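Local coordinates for protein yncA (Salmonella typhimurium, PDB 3DR6) that probably transfers an acetyl group from acetyl-CoA to an acceptor substrate, as GNAT-family acetyltransferases do, at residues M4-A9 with R101-R106; A12-I17 with N41-Y46; T66-F71 with S87-P92; G115-V120 with Q162-E167. One frame throughout, in Å; residues are numbered along the deposited sequence.

Contact 1 of 4, residues M4-A9 with R101-R106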
loop_
_atom_site.group_PDB
_atom_site.type_symbol
_atom_site.label_atom_id
_atom_site.label_comp_id
_atom_site.label_asym_id
_atom_site.label_seq_id
_atom_site.Cartn_x
_atom_site.Cartn_y
_atom_site.Cartn_z
HETATM N N MSE C 4 27.186 -17.050 -13.461
HETATM C CA MSE C 4 26.263 -16.052 -12.816
HETATM C C MSE C 4 26.544 -15.939 -11.319
HETATM O O MSE C 4 26.818 -16.941 -10.652
HETATM C CB MSE C 4 24.782 -16.383 -13.095
HETATM C CG MSE C 4 23.970 -16.984 -11.924
HETATM SE SE MSE C 4 23.173 -15.631 -10.725
HETATM C CE MSE C 4 23.309 -16.689 -9.102
ATOM N N THR C 5 26.517 -14.716 -10.801
ATOM C CA THR C 5 26.607 -14.491 -9.353
ATOM C C THR C 5 25.568 -13.451 -8.978
ATOM O O THR C 5 25.086 -12.711 -9.847
ATOM C CB THR C 5 27.982 -13.944 -8.928
ATOM O OG1 THR C 5 28.292 -12.777 -9.713
ATOM C CG2 THR C 5 29.078 -14.989 -9.108
ATOM N N ILE C 6 25.229 -13.407 -7.691
ATOM C CA ILE C 6 24.380 -12.360 -7.123
ATOM C C ILE C 6 25.175 -11.730 -5.996
ATOM O O ILE C 6 25.808 -12.431 -5.208
ATOM C CB ILE C 6 23.026 -12.909 -6.591
ATOM C CG1 ILE C 6 22.135 -13.355 -7.757
ATOM C CG2 ILE C 6 22.302 -11.831 -5.760
ATOM C CD1 ILE C 6 20.967 -14.238 -7.343
ATOM N N ARG C 7 25.191 -10.408 -5.951
ATOM C CA ARG C 7 25.939 -9.705 -4.922
ATOM C C ARG C 7 25.158 -8.474 -4.519
ATOM O O ARG C 7 24.188 -8.105 -5.185
ATOM C CB ARG C 7 27.321 -9.301 -5.457
ATOM C CG ARG C 7 27.255 -8.429 -6.702
ATOM C CD ARG C 7 28.616 -7.846 -6.974
ATOM N NE ARG C 7 28.686 -7.180 -8.267
ATOM C CZ ARG C 7 28.256 -5.944 -8.499
ATOM N NH1 ARG C 7 27.704 -5.228 -7.534
ATOM N NH2 ARG C 7 28.363 -5.429 -9.719
ATOM N N PHE C 8 25.564 -7.840 -3.424
ATOM C CA PHE C 8 25.055 -6.517 -3.092
ATOM C C PHE C 8 25.477 -5.501 -4.142
ATOM O O PHE C 8 26.608 -5.542 -4.642
ATOM C CB PHE C 8 25.540 -6.079 -1.704
ATOM C CG PHE C 8 24.885 -6.828 -0.591
ATOM C CD1 PHE C 8 23.550 -6.589 -0.272
ATOM C CD2 PHE C 8 25.586 -7.789 0.126
ATOM C CE1 PHE C 8 22.928 -7.280 0.748
ATOM C CE2 PHE C 8 24.962 -8.494 1.153
ATOM C CZ PHE C 8 23.633 -8.241 1.458
ATOM N N ALA C 9 24.554 -4.599 -4.475
ATOM C CA ALA C 9 24.838 -3.535 -5.432
ATOM C C ALA C 9 25.760 -2.477 -4.821
ATOM O O ALA C 9 25.812 -2.320 -3.578
ATOM C CB ALA C 9 23.526 -2.898 -5.937
ATOM N N ARG C 101 14.001 -15.830 -10.048
ATOM C CA ARG C 101 13.786 -16.694 -8.878
ATOM C C ARG C 101 15.015 -16.681 -7.969
ATOM O O ARG C 101 14.904 -16.648 -6.742
ATOM C CB ARG C 101 13.465 -18.127 -9.313
ATOM C CG ARG C 101 12.963 -19.004 -8.154
ATOM C CD ARG C 101 12.827 -20.473 -8.534
ATOM N NE ARG C 101 12.173 -21.226 -7.453
ATOM C CZ ARG C 101 12.743 -21.584 -6.304
ATOM N NH1 ARG C 101 14.010 -21.269 -6.020
ATOM N NH2 ARG C 101 12.031 -22.257 -5.406
ATOM N N LYS C 102 16.197 -16.728 -8.580
ATOM C CA LYS C 102 17.452 -16.705 -7.817
ATOM C C LYS C 102 17.632 -15.397 -7.031
ATOM O O LYS C 102 18.042 -15.422 -5.864
ATOM C CB LYS C 102 18.641 -16.956 -8.742
ATOM C CG LYS C 102 18.684 -18.414 -9.270
ATOM C CD LYS C 102 19.839 -18.644 -10.237
ATOM C CE LYS C 102 19.881 -20.109 -10.654
ATOM N NZ LYS C 102 20.852 -20.367 -11.776
ATOM N N LEU C 103 17.340 -14.267 -7.688
ATOM C CA LEU C 103 17.321 -12.960 -7.032
ATOM C C LEU C 103 16.336 -12.938 -5.864
ATOM O O LEU C 103 16.667 -12.493 -4.764
ATOM C CB LEU C 103 16.950 -11.851 -8.035
ATOM C CG LEU C 103 18.161 -11.452 -8.891
ATOM C CD1 LEU C 103 17.721 -10.606 -10.088
ATOM C CD2 LEU C 103 19.204 -10.721 -8.004
ATOM N N LEU C 104 15.131 -13.420 -6.124
ATOM C CA LEU C 104 14.077 -13.400 -5.109
ATOM C C LEU C 104 14.448 -14.272 -3.899
ATOM O O LEU C 104 14.218 -13.872 -2.760
ATOM C CB LEU C 104 12.708 -13.769 -5.704
ATOM C CG LEU C 104 11.534 -13.701 -4.716
ATOM C CD1 LEU C 104 11.458 -12.355 -3.967
ATOM C CD2 LEU C 104 10.209 -13.992 -5.453
ATOM N N SER C 105 15.045 -15.437 -4.162
ATOM C CA SER C 105 15.481 -16.336 -3.085
ATOM C C SER C 105 16.491 -15.635 -2.175
ATOM O O SER C 105 16.335 -15.619 -0.954
ATOM C CB SER C 105 16.065 -17.641 -3.644
ATOM O OG SER C 105 16.224 -18.605 -2.617
ATOM N N ARG C 106 17.503 -15.022 -2.782
ATOM C CA ARG C 106 18.509 -14.268 -2.024
ATOM C C ARG C 106 17.861 -13.117 -1.221
ATOM O O ARG C 106 18.182 -12.908 -0.034
ATOM C CB ARG C 106 19.605 -13.747 -2.946
ATOM C CG ARG C 106 20.648 -12.844 -2.258
ATOM C CD ARG C 106 21.432 -13.550 -1.124
ATOM N NE ARG C 106 22.254 -12.581 -0.391
ATOM C CZ ARG C 106 23.445 -12.128 -0.805
ATOM N NH1 ARG C 106 23.987 -12.551 -1.949
ATOM N NH2 ARG C 106 24.104 -11.240 -0.072
#
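Ile6 points CG1 away from its own carbonyl carbon (chi1 -70°) and extends CD1 toward the helix, while Arg106 sets CG anti to its backbone N and then bends at chi2 (61°), bringing its guanidinium to Phe8. Together they fasten edge strand 5-8 of the GNAT sheet to helix 99-113, which packs on one face of that sheet. CD1 of Ile6 ends over the helix backbone, 3.5 Å from Lys102 O and 3.8 Å from Lys102 CB. CG1, on the same branch, rests on CD2 of Leu103 at 3.9 Å; the other branch, CG2, touches that methyl too and lies 4.0 Å from CG of Arg106 as the two side chains run antiparallel alongside each other. Farther out, the selenomethionine Met4 lays its methyl CE near CD of Lys102, at the exposed end. The Arg106 guanidinium is held through NE by a salt bridge to Glu110, one turn on in the same helix. From there it makes an off-centre cation-pi contact with Phe8, the two planes almost perpendicular (86°). CZ of Arg106 lies 4.8 Å from the ring centroid, and NH2 comes closest, 3.1 Å from CE2 of Phe8.

Contact 2 of 4, residues A12-I17 with N41-Y46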
loop_
_atom_site.group_PDB
_atom_site.type_symbol
_atom_site.label_atom_id
_atom_site.label_comp_id
_atom_site.label_asym_id
_atom_site.label_seq_id
_atom_site.Cartn_x
_atom_site.Cartn_y
_atom_site.Cartn_z
ATOM N N ALA C 12 28.305 2.130 -8.267
ATOM C CA ALA C 12 28.694 1.956 -9.673
ATOM C C ALA C 12 27.705 1.127 -10.517
ATOM O O ALA C 12 27.776 1.142 -11.751
ATOM C CB ALA C 12 30.103 1.374 -9.771
ATOM N N ASP C 13 26.791 0.423 -9.848
ATOM C CA ASP C 13 25.758 -0.400 -10.506
ATOM C C ASP C 13 24.493 0.372 -10.857
ATOM O O ASP C 13 23.592 -0.172 -11.519
ATOM C CB ASP C 13 25.343 -1.558 -9.596
ATOM C CG ASP C 13 26.472 -2.510 -9.315
ATOM O OD1 ASP C 13 27.242 -2.795 -10.256
ATOM O OD2 ASP C 13 26.594 -2.961 -8.152
ATOM N N CYS C 14 24.430 1.624 -10.412
ATOM C CA CYS C 14 23.199 2.405 -10.517
ATOM C C CYS C 14 22.844 2.819 -11.946
ATOM O O CYS C 14 21.659 2.947 -12.258
ATOM C CB CYS C 14 23.188 3.586 -9.532
ATOM S SG CYS C 14 22.940 3.072 -7.814
ATOM N N ALA C 15 23.842 3.028 -12.812
ATOM C CA ALA C 15 23.538 3.255 -14.216
ATOM C C ALA C 15 22.859 2.034 -14.855
ATOM O O ALA C 15 21.889 2.194 -15.595
ATOM C CB ALA C 15 24.786 3.687 -15.012
ATOM N N ALA C 16 23.359 0.830 -14.566
ATOM C CA ALA C 16 22.745 -0.402 -15.102
ATOM C C ALA C 16 21.325 -0.632 -14.534
ATOM O O ALA C 16 20.413 -1.069 -15.249
ATOM C CB ALA C 16 23.625 -1.602 -14.804
ATOM N N ILE C 17 21.173 -0.376 -13.234
ATOM C CA ILE C 17 19.865 -0.482 -12.547
ATOM C C ILE C 17 18.855 0.451 -13.208
ATOM O O ILE C 17 17.712 0.048 -13.497
ATOM C CB ILE C 17 20.006 -0.190 -10.998
ATOM C CG1 ILE C 17 20.768 -1.332 -10.298
ATOM C CG2 ILE C 17 18.646 0.031 -10.331
ATOM C CD1 ILE C 17 21.114 -1.042 -8.818
ATOM N N ASN C 41 18.753 9.795 -9.910
ATOM C CA ASN C 41 17.539 9.404 -9.217
ATOM C C ASN C 41 17.677 8.022 -8.587
ATOM O O ASN C 41 17.277 7.821 -7.430
ATOM C CB ASN C 41 16.324 9.482 -10.156
ATOM C CG ASN C 41 15.039 8.981 -9.503
ATOM O OD1 ASN C 41 14.887 7.785 -9.240
ATOM N ND2 ASN C 41 14.097 9.898 -9.257
ATOM N N ARG C 42 18.266 7.078 -9.322
ATOM C CA ARG C 42 18.467 5.720 -8.777
ATOM C C ARG C 42 19.583 5.650 -7.739
ATOM O O ARG C 42 19.549 4.807 -6.849
ATOM C CB ARG C 42 18.652 4.671 -9.878
ATOM C CG ARG C 42 17.415 4.442 -10.752
ATOM C CD ARG C 42 16.229 3.857 -9.966
ATOM N NE ARG C 42 15.353 4.883 -9.387
ATOM C CZ ARG C 42 14.290 4.614 -8.631
ATOM N NH1 ARG C 42 13.966 3.351 -8.352
ATOM N NH2 ARG C 42 13.545 5.604 -8.156
ATOM N N LEU C 43 20.559 6.545 -7.850
ATOM C CA LEU C 43 21.554 6.727 -6.792
ATOM C C LEU C 43 20.871 7.191 -5.510
ATOM O O LEU C 43 21.119 6.632 -4.444
ATOM C CB LEU C 43 22.646 7.723 -7.207
ATOM C CG LEU C 43 23.907 7.130 -7.843
ATOM C CD1 LEU C 43 24.849 8.254 -8.275
ATOM C CD2 LEU C 43 24.615 6.187 -6.882
ATOM N N ALA C 44 19.995 8.194 -5.643
ATOM C CA ALA C 44 19.204 8.713 -4.528
ATOM C C ALA C 44 18.395 7.586 -3.883
ATOM O O ALA C 44 18.460 7.387 -2.671
ATOM C CB ALA C 44 18.282 9.847 -4.998
ATOM N N TRP C 45 17.663 6.846 -4.714
ATOM C CA TRP C 45 16.887 5.682 -4.278
ATOM C C TRP C 45 17.750 4.631 -3.584
ATOM O O TRP C 45 17.356 4.092 -2.544
ATOM C CB TRP C 45 16.145 5.068 -5.476
ATOM C CG TRP C 45 15.533 3.693 -5.241
ATOM C CD1 TRP C 45 14.308 3.422 -4.695
ATOM C CD2 TRP C 45 16.112 2.423 -5.577
ATOM N NE1 TRP C 45 14.095 2.063 -4.660
ATOM C CE2 TRP C 45 15.179 1.425 -5.199
ATOM C CE3 TRP C 45 17.328 2.029 -6.162
ATOM C CZ2 TRP C 45 15.427 0.048 -5.376
ATOM C CZ3 TRP C 45 17.574 0.651 -6.344
ATOM C CH2 TRP C 45 16.621 -0.315 -5.951
ATOM N N TYR C 46 18.917 4.347 -4.166
ATOM C CA TYR C 46 19.875 3.391 -3.615
ATOM C C TYR C 46 20.344 3.813 -2.219
ATOM O O TYR C 46 20.345 3.003 -1.286
ATOM C CB TYR C 46 21.076 3.221 -4.559
ATOM C CG TYR C 46 22.250 2.494 -3.941
ATOM C CD1 TYR C 46 22.305 1.093 -3.918
ATOM C CD2 TYR C 46 23.308 3.206 -3.374
ATOM C CE1 TYR C 46 23.377 0.433 -3.343
ATOM C CE2 TYR C 46 24.379 2.557 -2.798
ATOM C CZ TYR C 46 24.408 1.175 -2.779
ATOM O OH TYR C 46 25.488 0.544 -2.209
#
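Sulfur carries much of this meeting between helix 14-27 and helix 39-52: SG of Cys14 sits among Leu43, Tyr46 and the carbonyl of Arg42. It lies 3.7 Å from CD2 of Leu43 and 3.8 Å from CB of Tyr46. A chi1 of -73° puts SG anti to the cysteine's carbonyl carbon, which carries it in beside Leu43 and Tyr46, where the backbones come nearest at Cys14 and Leu43. The same atom makes an oblique sulfur-aromatic contact, 4.6 Å from the centroid of the Tyr46 ring. The rest of the apolar packing is lighter: CG2 of Ile17 reaches CZ3 of Trp45 at 4.2 Å, the two side chains crossing at about a right angle.

The side-chain hydrogen bonds inside the two segments are those of Arg42 to Asn41. Arg42 turns side-on, and its NE and NH2 both donate to the single oxygen OD1, NE at 2.9 Å and NH2 at 2.8 Å, with OD1 lying in the guanidinium plane. Held flat in this way, the guanidinium passes over the indole of Trp45, NH1 standing 3.5 Å above the ring plane and shifted toward its rim. Tyr21, farther along helix 14-27, adds a cation-pi partner for Arg42.

The helix pair covers one face of the central GNAT sheet. Ile17, Trp45 and Tyr46 all press on Val56 of strand 56-61, Ile17 and Trp45 continue onto Tyr68 and Ser70 of strand 64-73, and the Tyr46 hydroxyl probably hydrogen-bonds to the carbonyl of Ala9, just past strand 5-8.

Contact 3 of 4, residues T66-F71 with S87-P92. With EDO (1,2-ethanediol), chain I.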
loop_
_atom_site.group_PDB
_atom_site.type_symbol
_atom_site.label_atom_id
_atom_site.label_comp_id
_atom_site.label_asym_id
_atom_site.label_seq_id
_atom_site.Cartn_x
_atom_site.Cartn_y
_atom_site.Cartn_z
ATOM N N THR C 66 22.711 -8.174 -15.009
ATOM C CA THR C 66 21.623 -8.825 -15.759
ATOM C C THR C 66 20.249 -8.675 -15.090
ATOM O O THR C 66 19.200 -9.044 -15.665
ATOM C CB THR C 66 21.923 -10.325 -15.932
ATOM O OG1 THR C 66 22.189 -10.880 -14.643
ATOM C CG2 THR C 66 23.141 -10.555 -16.841
ATOM N N GLY C 67 20.248 -8.154 -13.863
ATOM C CA GLY C 67 19.018 -7.993 -13.091
ATOM C C GLY C 67 19.299 -7.352 -11.753
ATOM O O GLY C 67 20.450 -7.260 -11.324
ATOM N N TYR C 68 18.244 -6.909 -11.079
ATOM C CA TYR C 68 18.403 -6.399 -9.734
ATOM C C TYR C 68 17.150 -6.656 -8.899
ATOM O O TYR C 68 16.054 -6.918 -9.441
ATOM C CB TYR C 68 18.785 -4.907 -9.736
ATOM C CG TYR C 68 17.642 -3.917 -9.942
ATOM C CD1 TYR C 68 17.251 -3.522 -11.230
ATOM C CD2 TYR C 68 16.975 -3.350 -8.847
ATOM C CE1 TYR C 68 16.230 -2.610 -11.421
ATOM C CE2 TYR C 68 15.940 -2.429 -9.032
ATOM C CZ TYR C 68 15.575 -2.067 -10.316
ATOM O OH TYR C 68 14.557 -1.148 -10.502
ATOM N N ALA C 69 17.326 -6.591 -7.584
ATOM C CA ALA C 69 16.229 -6.854 -6.644
ATOM C C ALA C 69 16.397 -5.995 -5.397
ATOM O O ALA C 69 17.524 -5.697 -4.967
ATOM C CB ALA C 69 16.178 -8.327 -6.275
ATOM N N SER C 70 15.271 -5.592 -4.826
ATOM C CA SER C 70 15.285 -4.854 -3.556
ATOM C C SER C 70 13.955 -5.094 -2.852
ATOM O O SER C 70 13.048 -5.701 -3.431
ATOM C CB SER C 70 15.485 -3.349 -3.814
ATOM O OG SER C 70 15.764 -2.663 -2.594
ATOM N N PHE C 71 13.846 -4.644 -1.607
ATOM C CA PHE C 71 12.524 -4.488 -1.010
ATOM C C PHE C 71 12.442 -3.180 -0.261
ATOM O O PHE C 71 13.483 -2.592 0.141
ATOM C CB PHE C 71 12.117 -5.698 -0.145
ATOM C CG PHE C 71 12.998 -5.946 1.060
ATOM C CD1 PHE C 71 12.969 -5.073 2.155
ATOM C CD2 PHE C 71 13.809 -7.090 1.117
ATOM C CE1 PHE C 71 13.761 -5.315 3.298
ATOM C CE2 PHE C 71 14.609 -7.353 2.262
ATOM C CZ PHE C 71 14.583 -6.452 3.349
ATOM N N SER C 87 10.852 -5.848 -5.164
ATOM C CA SER C 87 10.866 -5.527 -6.569
ATOM C C SER C 87 12.051 -6.284 -7.159
ATOM O O SER C 87 13.182 -6.182 -6.658
ATOM C CB SER C 87 10.913 -4.004 -6.794
ATOM O OG SER C 87 12.156 -3.438 -6.351
ATOM N N VAL C 88 11.757 -7.116 -8.153
ATOM C CA VAL C 88 12.778 -7.900 -8.849
ATOM C C VAL C 88 12.603 -7.645 -10.344
ATOM O O VAL C 88 11.527 -7.925 -10.909
ATOM C CB VAL C 88 12.621 -9.414 -8.547
ATOM C CG1 VAL C 88 13.586 -10.229 -9.370
ATOM C CG2 VAL C 88 12.824 -9.694 -7.065
ATOM N N TYR C 89 13.635 -7.100 -10.982
ATOM C CA TYR C 89 13.552 -6.793 -12.410
ATOM C C TYR C 89 14.747 -7.391 -13.131
ATOM O O TYR C 89 15.896 -7.170 -12.750
ATOM C CB TYR C 89 13.467 -5.273 -12.646
ATOM C CG TYR C 89 12.295 -4.609 -11.932
ATOM C CD1 TYR C 89 10.980 -4.982 -12.220
ATOM C CD2 TYR C 89 12.508 -3.623 -10.969
ATOM C CE1 TYR C 89 9.885 -4.391 -11.545
ATOM C CE2 TYR C 89 11.427 -3.021 -10.307
ATOM C CZ TYR C 89 10.127 -3.417 -10.609
ATOM O OH TYR C 89 9.049 -2.844 -9.958
ATOM N N VAL C 90 14.463 -8.166 -14.166
ATOM C CA VAL C 90 15.495 -8.771 -14.989
ATOM C C VAL C 90 15.630 -7.986 -16.317
ATOM O O VAL C 90 14.640 -7.536 -16.901
ATOM C CB VAL C 90 15.191 -10.278 -15.201
ATOM C CG1 VAL C 90 16.176 -10.927 -16.164
ATOM C CG2 VAL C 90 15.200 -11.008 -13.826
ATOM N N HIS C 91 16.873 -7.804 -16.756
ATOM C CA HIS C 91 17.166 -7.064 -17.972
ATOM C C HIS C 91 16.541 -7.851 -19.138
ATOM O O HIS C 91 16.624 -9.086 -19.153
ATOM C CB HIS C 91 18.678 -6.979 -18.115
ATOM C CG HIS C 91 19.129 -6.151 -19.276
ATOM N ND1 HIS C 91 18.940 -6.540 -20.585
ATOM C CD2 HIS C 91 19.773 -4.962 -19.323
ATOM C CE1 HIS C 91 19.451 -5.623 -21.391
ATOM N NE2 HIS C 91 19.971 -4.660 -20.650
ATOM N N PRO C 92 15.934 -7.161 -20.133
ATOM C CA PRO C 92 15.242 -7.942 -21.162
ATOM C C PRO C 92 16.125 -8.848 -22.027
ATOM O O PRO C 92 15.597 -9.725 -22.716
ATOM C CB PRO C 92 14.538 -6.862 -22.022
ATOM C CG PRO C 92 15.397 -5.675 -21.856
ATOM C CD PRO C 92 15.837 -5.712 -20.400
HETATM C C1 EDO I . 11.930 -11.892 -21.876
HETATM O O1 EDO I . 11.020 -11.694 -20.805
HETATM C C2 EDO I . 12.863 -10.701 -21.831
HETATM O O2 EDO I . 12.826 -10.052 -23.102
HETATM O O HOH W 1 12.692 -0.857 -7.601
#
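Tyr68 and Tyr89 face each other as a hydrogen-bonded pair in the antiparallel hairpin 64-73/83-90 at the centre of the GNAT sheet. Each backbone N donates to the other's O, both bonds 2.9 Å and nearly straight. Ser70 and Ser87 repeat the exchange, N of each to O of the other at 2.8 Å, and His91 N closes the series on Thr66 O. Between these pairs the CA-H groups help: CA of Ala69 lies 3.1 Å from Ser87 O.

Ser70 OG bonds to Arg49 and to Pro55 O, Thr66 OG1 to Ser59, and Ser87 OG to a water at 2.9 Å, which touches the Tyr68 hydroxyl only weakly. Pro92 O accepts from O2 of a 1,2-ethanediol probably left by the crystallisation liquor, and His91 ND1 bonds Ala93 N. The edge of the Tyr89 ring is turned to the face of Tyr68 in an offset edge-to-face pair, planes at 62°, with CD2 of Tyr89 3.5 Å from CZ of Tyr68. On the other sheet face, CB of Ala69 meets CG2 of Val88.

The facing N-H and C=O groups are thus paired strand to strand, while Tyr68 turns to helix 14-27 and Ala69 to helix 99-113.

Contact 4 of 4, residues G115-V120 with Q162-E167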
loop_
_atom_site.group_PDB
_atom_site.type_symbol
_atom_site.label_atom_id
_atom_site.label_comp_id
_atom_site.label_asym_id
_atom_site.label_seq_id
_atom_site.Cartn_x
_atom_site.Cartn_y
_atom_site.Cartn_z
ATOM N N GLY C 115 14.828 -9.078 10.124
ATOM C CA GLY C 115 13.699 -9.480 10.979
ATOM C C GLY C 115 12.307 -9.334 10.378
ATOM O O GLY C 115 11.314 -9.355 11.100
ATOM N N LYS C 116 12.213 -9.197 9.054
ATOM C CA LYS C 116 10.903 -8.976 8.438
ATOM C C LYS C 116 10.039 -10.233 8.569
ATOM O O LYS C 116 10.538 -11.351 8.486
ATOM C CB LYS C 116 11.011 -8.544 6.974
ATOM C CG LYS C 116 11.705 -7.165 6.740
ATOM C CD LYS C 116 11.190 -6.100 7.700
ATOM C CE LYS C 116 11.874 -4.744 7.450
ATOM N NZ LYS C 116 11.347 -3.762 8.454
ATOM N N HIS C 117 8.740 -10.035 8.794
ATOM C CA HIS C 117 7.823 -11.155 9.104
ATOM C C HIS C 117 7.040 -11.674 7.893
ATOM O O HIS C 117 6.697 -12.874 7.830
ATOM C CB HIS C 117 6.864 -10.752 10.245
ATOM C CG HIS C 117 5.973 -11.858 10.731
ATOM N ND1 HIS C 117 6.455 -13.017 11.293
ATOM C CD2 HIS C 117 4.618 -11.963 10.760
ATOM C CE1 HIS C 117 5.447 -13.791 11.643
ATOM N NE2 HIS C 117 4.321 -13.173 11.348
ATOM N N VAL C 118 6.754 -10.785 6.934
ATOM C CA VAL C 118 6.027 -11.189 5.707
ATOM C C VAL C 118 6.665 -10.461 4.518
ATOM O O VAL C 118 6.957 -9.268 4.662
ATOM C CB VAL C 118 4.499 -10.795 5.766
ATOM C CG1 VAL C 118 3.800 -11.155 4.443
ATOM C CG2 VAL C 118 3.798 -11.476 6.962
HETATM N N MSE C 119 6.881 -11.144 3.378
HETATM C CA MSE C 119 7.226 -10.435 2.098
HETATM C C MSE C 119 6.014 -10.544 1.194
HETATM O O MSE C 119 5.419 -11.611 1.035
HETATM C CB MSE C 119 8.507 -10.910 1.332
HETATM C CG MSE C 119 9.186 -9.855 0.129
HETATM SE SE MSE C 119 10.459 -11.076 -0.583
HETATM C CE MSE C 119 10.963 -12.010 1.183
ATOM N N VAL C 120 5.662 -9.411 0.630
ATOM C CA VAL C 120 4.539 -9.311 -0.279
ATOM C C VAL C 120 5.059 -9.103 -1.700
ATOM O O VAL C 120 5.999 -8.319 -1.905
ATOM C CB VAL C 120 3.670 -8.110 0.120
ATOM C CG1 VAL C 120 2.524 -7.894 -0.911
ATOM C CG2 VAL C 120 3.080 -8.317 1.493
ATOM N N GLN C 162 1.956 -13.574 -0.805
ATOM C CA GLN C 162 2.779 -13.333 0.367
ATOM C C GLN C 162 3.452 -14.594 0.899
ATOM O O GLN C 162 2.999 -15.691 0.652
ATOM C CB GLN C 162 1.990 -12.659 1.479
ATOM C CG GLN C 162 0.895 -13.537 2.130
ATOM C CD GLN C 162 0.093 -12.744 3.150
ATOM O OE1 GLN C 162 -0.811 -11.951 2.778
ATOM N NE2 GLN C 162 0.412 -12.938 4.433
ATOM N N LEU C 163 4.534 -14.380 1.636
ATOM C CA LEU C 163 5.298 -15.455 2.263
ATOM C C LEU C 163 5.602 -15.032 3.682
ATOM O O LEU C 163 6.246 -13.992 3.905
ATOM C CB LEU C 163 6.617 -15.718 1.506
ATOM C CG LEU C 163 7.613 -16.682 2.181
ATOM C CD1 LEU C 163 7.023 -18.120 2.225
ATOM C CD2 LEU C 163 8.932 -16.672 1.418
ATOM N N GLN C 164 5.133 -15.818 4.642
ATOM C CA GLN C 164 5.478 -15.574 6.053
ATOM C C GLN C 164 6.871 -16.141 6.299
ATOM O O GLN C 164 7.176 -17.279 5.927
ATOM C CB GLN C 164 4.427 -16.198 6.985
ATOM C CG GLN C 164 4.574 -15.712 8.413
ATOM C CD GLN C 164 3.443 -16.146 9.322
ATOM O OE1 GLN C 164 2.269 -15.889 9.030
ATOM N NE2 GLN C 164 3.789 -16.774 10.443
ATOM N N LEU C 165 7.724 -15.329 6.920
ATOM C CA LEU C 165 9.156 -15.625 7.032
ATOM C C LEU C 165 9.594 -16.328 8.335
ATOM O O LEU C 165 10.704 -16.855 8.415
ATOM C CB LEU C 165 9.948 -14.323 6.818
ATOM C CG LEU C 165 9.709 -13.657 5.446
ATOM C CD1 LEU C 165 10.502 -12.347 5.295
ATOM C CD2 LEU C 165 10.083 -14.637 4.321
ATOM N N ASP C 166 8.711 -16.349 9.338
ATOM C CA ASP C 166 9.009 -16.986 10.632
ATOM C C ASP C 166 7.701 -17.197 11.376
ATOM O O ASP C 166 6.683 -16.610 11.015
ATOM C CB ASP C 166 9.927 -16.080 11.466
ATOM C CG ASP C 166 9.218 -14.788 11.914
ATOM O OD1 ASP C 166 8.549 -14.805 12.974
ATOM O OD2 ASP C 166 9.357 -13.746 11.227
ATOM N N GLU C 167 7.735 -18.019 12.413
ATOM C CA GLU C 167 6.551 -18.259 13.224
ATOM C C GLU C 167 6.729 -17.776 14.660
ATOM O O GLU C 167 6.050 -18.252 15.568
ATOM C CB GLU C 167 6.152 -19.741 13.156
ATOM C CG GLU C 167 5.673 -20.069 11.753
ATOM C CD GLU C 167 5.310 -21.512 11.566
ATOM O OE1 GLU C 167 6.143 -22.384 11.896
ATOM O OE2 GLU C 167 4.195 -21.766 11.053
HETATM O O HOH W 2 11.835 -13.381 9.984
#
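His117 can be followed outward from CB toward Asp166 and Gln164, where strands 118-124 and 154-164 of the GNAT sheet pair antiparallel. Its CG stands anti to the backbone N (chi1 -175°), which swings the ring across the loop after the second strand. CB comes no nearer than 4.0 Å to Asp166 OD2, and CG lies 3.9 Å from it. ND1 is the gripping atom: it donates to OD2 at 3.0 Å, within the ring plane but from above the carboxylate plane; OD1 accepts from the backbone N of His168. CE1 lies 3.1 Å from Asp166 O, the same carbonyl that accepts from Gln164 NE2. Gln164 covers one face of the ring, its CG 4.1 Å from the centroid as a CH-pi contact. NE2 reaches across the interface to OE1 of Gln147 of the second subunit, and Trp155 of that subunit stacks on the ring. Leu165 N donates to His117 O at 2.8 Å, and Met119 pairs both ways with Leu163. A water donates to Lys116 O and Asp166 OD2. His117 thus joins the loop after strand 154-164 to the second subunit; with acceptors at both nitrogens, a doubly protonated ring is plausible, and the carboxylate would help stabilise it.

All four contacts belong to one GNAT sheet and the helices on its two faces. Contacts 2 and 3 are nested along the chain inside the loop closed by contact 1, and contact 4 follows in series. Leu103 of contact 1 packs on Tyr68, Ala69 and Val88 of contact 3, their centres about 9 Å apart, while contacts 2 and 3, about 12 Å apart between centres, touch through the opposite sheet face. A salt bridge from Arg7 to Asp13 joins contacts 1 and 2. Contact 4 stands apart, its centre about 27 Å from that of contact 2, yet Met119 touches Leu104 of helix 99-113. The sheet thus connects the N-terminal helices to the dimer side.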